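Local coordinates for tail spike protein (Acinetobacter phage vB_AbaP_AS12, PDB 6EU4), which probably binds, and may degrade, the surface polysaccharide of its Acinetobacter baumannii host as the trimeric tailspike of the phage, at residues L482-I487 / T504-V509; G512-G517 / A561-L566; A539-I542 / A547-W550. All coordinates share one frame; numbering follows the deposited sequence.

Contact 1 (L482-I487 / T504-V509)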
loop_
_atom_site.group_PDB
_atom_site.type_symbol
_atom_site.label_atom_id
_atom_site.label_comp_id
_atom_site.label_asym_id
_atom_site.label_seq_id
_atom_site.Cartn_x
_atom_site.Cartn_y
_atom_site.Cartn_z
ATOM N N LEU A 482 8.043 -37.049 -15.057
ATOM C CA LEU A 482 7.020 -37.503 -15.986
ATOM C C LEU A 482 6.189 -38.633 -15.399
ATOM O O LEU A 482 6.698 -39.500 -14.683
ATOM C CB LEU A 482 7.658 -37.983 -17.290
ATOM C CG LEU A 482 8.460 -36.929 -18.048
ATOM C CD1 LEU A 482 9.288 -37.593 -19.139
ATOM C CD2 LEU A 482 7.530 -35.879 -18.628
ATOM N N GLY A 483 4.909 -38.642 -15.737
ATOM C CA GLY A 483 4.060 -39.788 -15.493
ATOM C C GLY A 483 4.164 -40.786 -16.626
ATOM O O GLY A 483 5.213 -40.943 -17.259
ATOM N N ASN A 484 3.052 -41.468 -16.896
ATOM C CA ASN A 484 2.969 -42.378 -18.035
ATOM C C ASN A 484 2.649 -41.531 -19.261
ATOM O O ASN A 484 1.513 -41.458 -19.736
ATOM C CB ASN A 484 1.912 -43.455 -17.806
ATOM C CG ASN A 484 1.881 -44.482 -18.926
ATOM O OD1 ASN A 484 2.827 -44.597 -19.712
ATOM N ND2 ASN A 484 0.798 -45.237 -19.002
ATOM N N GLU A 485 3.672 -40.861 -19.779
ATOM C CA GLU A 485 3.444 -39.918 -20.859
ATOM C C GLU A 485 4.566 -40.028 -21.875
ATOM O O GLU A 485 5.664 -40.520 -21.587
ATOM C CB GLU A 485 3.299 -38.474 -20.347
ATOM C CG GLU A 485 4.300 -38.030 -19.322
ATOM C CD GLU A 485 3.908 -36.704 -18.639
ATOM O OE1 GLU A 485 3.656 -35.697 -19.340
ATOM O OE2 GLU A 485 3.867 -36.671 -17.392
ATOM N N SER A 486 4.262 -39.571 -23.081
ATOM C CA SER A 486 5.192 -39.673 -24.189
ATOM C C SER A 486 6.048 -38.418 -24.290
ATOM O O SER A 486 5.527 -37.302 -24.335
ATOM C CB SER A 486 4.450 -39.889 -25.506
ATOM O OG SER A 486 5.339 -39.713 -26.592
ATOM N N ILE A 487 7.367 -38.609 -24.365
ATOM C CA ILE A 487 8.260 -37.477 -24.590
ATOM C C ILE A 487 8.279 -37.051 -26.047
ATOM O O ILE A 487 8.893 -36.035 -26.378
ATOM C CB ILE A 487 9.687 -37.805 -24.106
ATOM C CG1 ILE A 487 10.248 -39.028 -24.829
ATOM C CG2 ILE A 487 9.699 -38.010 -22.611
ATOM C CD1 ILE A 487 11.786 -39.160 -24.661
ATOM N N THR A 504 10.759 -47.353 -14.718
ATOM C CA THR A 504 11.194 -48.144 -15.866
ATOM C C THR A 504 10.004 -48.660 -16.670
ATOM O O THR A 504 10.118 -48.851 -17.892
ATOM C CB THR A 504 12.084 -49.310 -15.416
ATOM O OG1 THR A 504 11.375 -50.152 -14.502
ATOM C CG2 THR A 504 13.349 -48.799 -14.733
ATOM N N ALA A 505 8.854 -48.857 -16.011
ATOM C CA ALA A 505 7.657 -49.336 -16.698
ATOM C C ALA A 505 7.105 -48.305 -17.673
ATOM O O ALA A 505 6.477 -48.679 -18.672
ATOM C CB ALA A 505 6.579 -49.715 -15.678
ATOM N N ASN A 506 7.327 -47.010 -17.412
ATOM C CA ASN A 506 6.840 -45.959 -18.295
ATOM C C ASN A 506 7.888 -45.485 -19.294
ATOM O O ASN A 506 7.553 -44.712 -20.200
ATOM C CB ASN A 506 6.336 -44.764 -17.469
ATOM C CG ASN A 506 5.072 -45.099 -16.679
ATOM O OD1 ASN A 506 4.354 -46.025 -17.023
ATOM N ND2 ASN A 506 4.795 -44.335 -15.622
ATOM N N ALA A 507 9.138 -45.934 -19.163
ATOM C CA ALA A 507 10.189 -45.598 -20.129
ATOM C C ALA A 507 10.124 -46.623 -21.255
ATOM O O ALA A 507 10.842 -47.624 -21.282
ATOM C CB ALA A 507 11.556 -45.575 -19.460
ATOM N N THR A 508 9.223 -46.371 -22.199
ATOM C CA THR A 508 8.923 -47.329 -23.252
ATOM C C THR A 508 9.143 -46.699 -24.619
ATOM O O THR A 508 9.129 -45.477 -24.772
ATOM C CB THR A 508 7.477 -47.811 -23.166
ATOM O OG1 THR A 508 6.613 -46.687 -23.359
ATOM C CG2 THR A 508 7.204 -48.459 -21.805
ATOM N N VAL A 509 9.321 -47.559 -25.627
ATOM C CA VAL A 509 9.325 -47.079 -27.009
ATOM C C VAL A 509 8.006 -46.390 -27.332
ATOM O O VAL A 509 7.973 -45.372 -28.030
ATOM C CB VAL A 509 9.610 -48.244 -27.978
ATOM C CG1 VAL A 509 9.467 -47.795 -29.446
ATOM C CG2 VAL A 509 10.998 -48.810 -27.713
HETATM O O HOH W 1 6.598 -42.217 -14.195
HETATM O O HOH W 2 7.181 -41.916 -19.892
#
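The carboxamides of Asn484 and Asn506 lie flat against each other, their planes only 7° apart, while the two side chains cross at about a right angle. This overlap is the close-packed part of the contact. CB of Asn484 rests 3.6 Å from OD1 of Asn506, and CG of Asn506 comes within 3.7 Å of the Asn484 CA. With CG anti to the backbone N (chi1 -175°), the Asn484 amide is carried across that of its partner. No hydrogen bond joins the two amides: OD1 of Asn484 and OD1 of Asn506 are both acceptors and stand 3.4 Å apart. A third asparagine, Asn511, binds one end of this pair: its ND2 donates to Asn484 OD1 and to the backbone O of Asn506.

The rest of the interface is looser and wet, and water does the bridging. One molecule accepts from Asn506 ND2 at 3.1 Å and donates to Leu482 O at 2.8 Å. A second lies between Glu485 O and Asn506 O, within hydrogen-bonding distance of both. On the side of 482-487 turned from Asn506, the carboxylate of Glu485 folds back so that the anti lone pair of OE2 receives Gly483 N at 2.8 Å, closing a small side-chain-to-backbone ring within the loop.

Stacked amides and bridging waters thus join two irregular segments at the protein surface without a direct hydrogen bond. Both are connections of the six-stranded sheet toward the C-terminal end of the modelled chain, the first directly after strand 474-481, the second shortly after strand 496-501, and Asn484 centres an inverse gamma turn.

Contact 2 (G512-G517 / A561-L566)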
loop_
_atom_site.group_PDB
_atom_site.type_symbol
_atom_site.label_atom_id
_atom_site.label_comp_id
_atom_site.label_asym_id
_atom_site.label_seq_id
_atom_site.Cartn_x
_atom_site.Cartn_y
_atom_site.Cartn_z
ATOM N N GLY A 512 8.121 -42.939 -26.556
ATOM C CA GLY A 512 9.108 -42.143 -27.269
ATOM C C GLY A 512 10.543 -42.340 -26.832
ATOM O O GLY A 512 11.422 -41.604 -27.301
ATOM N N PHE A 513 10.809 -43.285 -25.972
ATOM C CA PHE A 513 12.166 -43.474 -25.496
ATOM C C PHE A 513 12.926 -44.425 -26.412
ATOM O O PHE A 513 12.331 -45.339 -27.001
ATOM C CB PHE A 513 12.154 -44.021 -24.073
ATOM C CG PHE A 513 11.656 -43.024 -23.058
ATOM C CD1 PHE A 513 10.312 -42.944 -22.747
ATOM C CD2 PHE A 513 12.537 -42.159 -22.431
ATOM C CE1 PHE A 513 9.849 -42.021 -21.828
ATOM C CE2 PHE A 513 12.084 -41.232 -21.503
ATOM C CZ PHE A 513 10.739 -41.163 -21.200
ATOM N N PRO A 514 14.239 -44.251 -26.553
ATOM C CA PRO A 514 14.981 -45.061 -27.535
ATOM C C PRO A 514 15.296 -46.466 -27.056
ATOM O O PRO A 514 15.482 -47.385 -27.865
ATOM C CB PRO A 514 16.267 -44.254 -27.750
ATOM C CG PRO A 514 16.457 -43.513 -26.477
ATOM C CD PRO A 514 15.063 -43.160 -26.011
ATOM N N SER A 515 15.381 -46.643 -25.742
ATOM C CA SER A 515 15.787 -47.912 -25.139
ATOM C C SER A 515 14.916 -48.134 -23.908
ATOM O O SER A 515 14.935 -47.323 -22.977
ATOM C CB SER A 515 17.282 -47.884 -24.785
ATOM O OG SER A 515 17.664 -48.971 -23.956
ATOM N N SER A 516 14.109 -49.187 -23.922
ATOM C CA SER A 516 13.069 -49.318 -22.914
ATOM C C SER A 516 13.621 -49.894 -21.612
ATOM O O SER A 516 14.655 -50.570 -21.586
ATOM C CB SER A 516 11.950 -50.217 -23.428
ATOM O OG SER A 516 12.459 -51.527 -23.618
ATOM N N GLY A 517 12.907 -49.618 -20.517
ATOM C CA GLY A 517 13.126 -50.348 -19.283
ATOM C C GLY A 517 14.244 -49.837 -18.406
ATOM O O GLY A 517 14.696 -50.565 -17.511
ATOM N N ALA A 561 12.574 -36.977 -36.062
ATOM C CA ALA A 561 13.454 -37.902 -36.752
ATOM C C ALA A 561 13.898 -39.019 -35.803
ATOM O O ALA A 561 13.707 -38.954 -34.582
ATOM C CB ALA A 561 14.665 -37.162 -37.300
ATOM N N SER A 562 14.487 -40.066 -36.390
ATOM C CA SER A 562 14.922 -41.227 -35.616
ATOM C C SER A 562 15.963 -40.850 -34.565
ATOM O O SER A 562 16.782 -39.945 -34.753
ATOM C CB SER A 562 15.507 -42.294 -36.541
ATOM O OG SER A 562 14.561 -42.700 -37.518
ATOM N N TRP A 563 15.938 -41.576 -33.450
ATOM C CA TRP A 563 16.955 -41.412 -32.417
ATOM C C TRP A 563 18.331 -41.856 -32.920
ATOM O O TRP A 563 18.455 -42.842 -33.656
ATOM C CB TRP A 563 16.598 -42.243 -31.192
ATOM C CG TRP A 563 15.565 -41.684 -30.273
ATOM C CD1 TRP A 563 14.279 -42.126 -30.122
ATOM C CD2 TRP A 563 15.737 -40.621 -29.334
ATOM N NE1 TRP A 563 13.645 -41.400 -29.153
ATOM C CE2 TRP A 563 14.511 -40.468 -28.651
ATOM C CE3 TRP A 563 16.799 -39.783 -29.008
ATOM C CZ2 TRP A 563 14.323 -39.515 -27.657
ATOM C CZ3 TRP A 563 16.619 -38.830 -28.018
ATOM C CH2 TRP A 563 15.371 -38.704 -27.353
ATOM N N CYS A 564 19.368 -41.156 -32.448
ATOM C CA CYS A 564 20.758 -41.383 -32.836
ATOM C C CYS A 564 21.596 -41.666 -31.595
ATOM O O CYS A 564 21.769 -40.785 -30.743
ATOM C CB CYS A 564 21.319 -40.167 -33.574
ATOM S SG CYS A 564 20.449 -39.818 -35.123
ATOM N N ARG A 565 22.141 -42.873 -31.512
ATOM C CA ARG A 565 23.005 -43.248 -30.399
ATOM C C ARG A 565 24.433 -42.779 -30.646
ATOM O O ARG A 565 25.037 -43.118 -31.663
ATOM C CB ARG A 565 22.968 -44.762 -30.202
ATOM C CG ARG A 565 23.832 -45.289 -29.063
ATOM C CD ARG A 565 23.595 -46.798 -28.893
ATOM N NE ARG A 565 24.638 -47.467 -28.121
ATOM C CZ ARG A 565 24.499 -48.664 -27.546
ATOM N NH1 ARG A 565 23.353 -49.330 -27.644
ATOM N NH2 ARG A 565 25.501 -49.197 -26.863
ATOM N N LEU A 566 24.982 -42.031 -29.693
ATOM C CA LEU A 566 26.308 -41.453 -29.860
ATOM C C LEU A 566 27.399 -42.501 -29.703
ATOM O O LEU A 566 27.316 -43.409 -28.869
ATOM C CB LEU A 566 26.536 -40.328 -28.853
ATOM C CG LEU A 566 25.576 -39.141 -28.937
ATOM C CD1 LEU A 566 26.014 -38.062 -27.964
ATOM C CD2 LEU A 566 25.524 -38.601 -30.356
#
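Where the long connection between strands 496-501 and 520-526 comes up against the six-stranded sheet, Pro514 lies over the indole of Trp563. This tryptophan stands just ahead of strand 564-565, the outermost strand of the sheet within this chain. CB of Pro514 makes a CH-pi contact with the five-membered ring of Trp563, 3.8 Å from its centroid and 16° off the normal. Farther along the same pyrrolidine, CD comes down toward the rim of the indole, 3.8 Å from CE2, so the proline lies over the five-membered ring and the CE2 end of the fused bond. Trp563 CG is anti to its carbonyl carbon (chi1 -79°), which directs the indole to the loop.

Around this pair, Trp550 of the neighbouring strand touches both Pro514 and Trp563, and Ile487 also packs on the indole. The backbone of Trp563 looks to another chain, its O accepting a hydrogen bond from Arg570 NE of the second subunit.

At the pyrrole edge the loop adds a polar grip which, with the proline over the face, would limit rotation of the indole: NE1 of Trp563 donates to Gly512 O over 2.9 Å, with an N-H...O angle of 146° and the oxygen near the ring plane.

Contact 3 (A539-I542 / A547-W550)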
loop_
_atom_site.group_PDB
_atom_site.type_symbol
_atom_site.label_atom_id
_atom_site.label_comp_id
_atom_site.label_asym_id
_atom_site.label_seq_id
_atom_site.Cartn_x
_atom_site.Cartn_y
_atom_site.Cartn_z
ATOM N N ALA A 539 18.837 -37.624 -24.674
ATOM C CA ALA A 539 18.335 -38.598 -23.707
ATOM C C ALA A 539 19.482 -39.400 -23.113
ATOM O O ALA A 539 20.333 -39.923 -23.848
ATOM C CB ALA A 539 17.321 -39.546 -24.348
ATOM N N PHE A 540 19.494 -39.483 -21.771
ATOM C CA PHE A 540 20.406 -40.325 -21.010
ATOM C C PHE A 540 19.628 -41.543 -20.524
ATOM O O PHE A 540 18.787 -41.428 -19.626
ATOM C CB PHE A 540 20.983 -39.569 -19.815
ATOM C CG PHE A 540 21.838 -38.392 -20.187
ATOM C CD1 PHE A 540 23.193 -38.563 -20.420
ATOM C CD2 PHE A 540 21.304 -37.117 -20.276
ATOM C CE1 PHE A 540 23.999 -37.491 -20.756
ATOM C CE2 PHE A 540 22.121 -36.033 -20.610
ATOM C CZ PHE A 540 23.462 -36.223 -20.842
ATOM N N ALA A 541 19.886 -42.696 -21.135
ATOM C CA ALA A 541 19.324 -43.968 -20.683
ATOM C C ALA A 541 20.234 -44.516 -19.594
ATOM O O ALA A 541 21.287 -45.085 -19.885
ATOM C CB ALA A 541 19.196 -44.941 -21.849
ATOM N N ILE A 542 19.813 -44.383 -18.333
ATOM C CA ILE A 542 20.703 -44.524 -17.181
ATOM C C ILE A 542 20.563 -45.931 -16.602
ATOM O O ILE A 542 19.520 -46.287 -16.045
ATOM C CB ILE A 542 20.405 -43.457 -16.120
ATOM C CG1 ILE A 542 20.567 -42.051 -16.711
ATOM C CG2 ILE A 542 21.306 -43.653 -14.892
ATOM C CD1 ILE A 542 20.131 -40.951 -15.792
ATOM N N ALA A 547 25.572 -45.869 -19.294
ATOM C CA ALA A 547 24.446 -45.259 -19.987
ATOM C C ALA A 547 24.656 -45.363 -21.489
ATOM O O ALA A 547 25.773 -45.582 -21.971
ATOM C CB ALA A 547 24.263 -43.789 -19.591
ATOM N N THR A 548 23.558 -45.218 -22.224
ATOM C CA THR A 548 23.606 -44.906 -23.639
ATOM C C THR A 548 23.076 -43.492 -23.823
ATOM O O THR A 548 22.213 -43.027 -23.070
ATOM C CB THR A 548 22.806 -45.914 -24.490
ATOM O OG1 THR A 548 21.469 -46.053 -23.996
ATOM C CG2 THR A 548 23.491 -47.277 -24.485
ATOM N N PHE A 549 23.639 -42.805 -24.811
ATOM C CA PHE A 549 23.415 -41.383 -25.034
ATOM C C PHE A 549 22.797 -41.200 -26.417
ATOM O O PHE A 549 23.312 -41.738 -27.400
ATOM C CB PHE A 549 24.729 -40.616 -24.936
ATOM C CG PHE A 549 25.581 -40.991 -23.747
ATOM C CD1 PHE A 549 25.235 -40.578 -22.472
ATOM C CD2 PHE A 549 26.761 -41.710 -23.910
ATOM C CE1 PHE A 549 26.016 -40.914 -21.380
ATOM C CE2 PHE A 549 27.547 -42.036 -22.813
ATOM C CZ PHE A 549 27.168 -41.634 -21.549
ATOM N N TRP A 550 21.729 -40.402 -26.498
ATOM C CA TRP A 550 20.890 -40.353 -27.683
ATOM C C TRP A 550 20.495 -38.917 -28.016
ATOM O O TRP A 550 20.142 -38.145 -27.115
ATOM C CB TRP A 550 19.607 -41.154 -27.472
ATOM C CG TRP A 550 19.796 -42.599 -27.084
ATOM C CD1 TRP A 550 20.060 -43.093 -25.831
ATOM C CD2 TRP A 550 19.691 -43.733 -27.948
ATOM N NE1 TRP A 550 20.131 -44.460 -25.875
ATOM C CE2 TRP A 550 19.897 -44.880 -27.159
ATOM C CE3 TRP A 550 19.436 -43.891 -29.316
ATOM C CZ2 TRP A 550 19.869 -46.170 -27.690
ATOM C CZ3 TRP A 550 19.392 -45.180 -29.839
ATOM C CH2 TRP A 550 19.621 -46.300 -29.027
#
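With CG anti to the carbonyl carbon in both residues (chi1 -64° in Phe540, -46° in Phe549), the two phenyl rings rise from the same face of the paired strands and meet rim to rim. CD1 of Phe540 reaches CD1 of Phe549 at 3.5 Å, near the plane of the Phe549 ring. The ring planes stand almost perpendicular, at 84°, yet neither ring lies over the face of the other.

On the other face, Thr548 turns OG1 into the position between its backbone N and carbonyl carbon. There the hydroxyl oxygen accepts NE1 of Trp550 at 2.8 Å and lies 3.3 Å from Ala541 CB, so the buried indole N-H is satisfied from within its own strand.

The backbones are held by reciprocal bonds in two hydrogen-bonded pairs. Ala539 N donates to Trp550 O at 2.8 Å, and Trp550 N returns the bond to Ala539 O. Ala541 N to Thr548 O is 3.0 Å, whereas Thr548 N to Ala541 O is longer, at 3.3 Å. Trp525 of the third subunit meets the Phe540 ring, so the phenylalanine face looks toward the trimer interface. The whole is an antiparallel beta hairpin, with strands 535-542 and 547-554 adjacent in the six-stranded sheet.

Overall arrangement
The three contacts build one small region, toward the C-terminal end of the modelled chain, from the loops inward to the sheet. Contact 3 is nested inside the chain closed by contact 2, and their centres lie 8 Å apart; Leu566 N probably bonds to Phe549 O (2.9 Å), carrying the sheet from the hairpin to its outermost strand within this chain. Contact 1 closes earlier in the chain and touches contact 2, about 13 Å away between centres, through probable backbone bonds such as Thr508 O to Phe513 N at 3.0 Å. Contacts 1 and 3 do not touch, their nearest atoms being about 6 Å apart, whereas contact 2 touches both of the others.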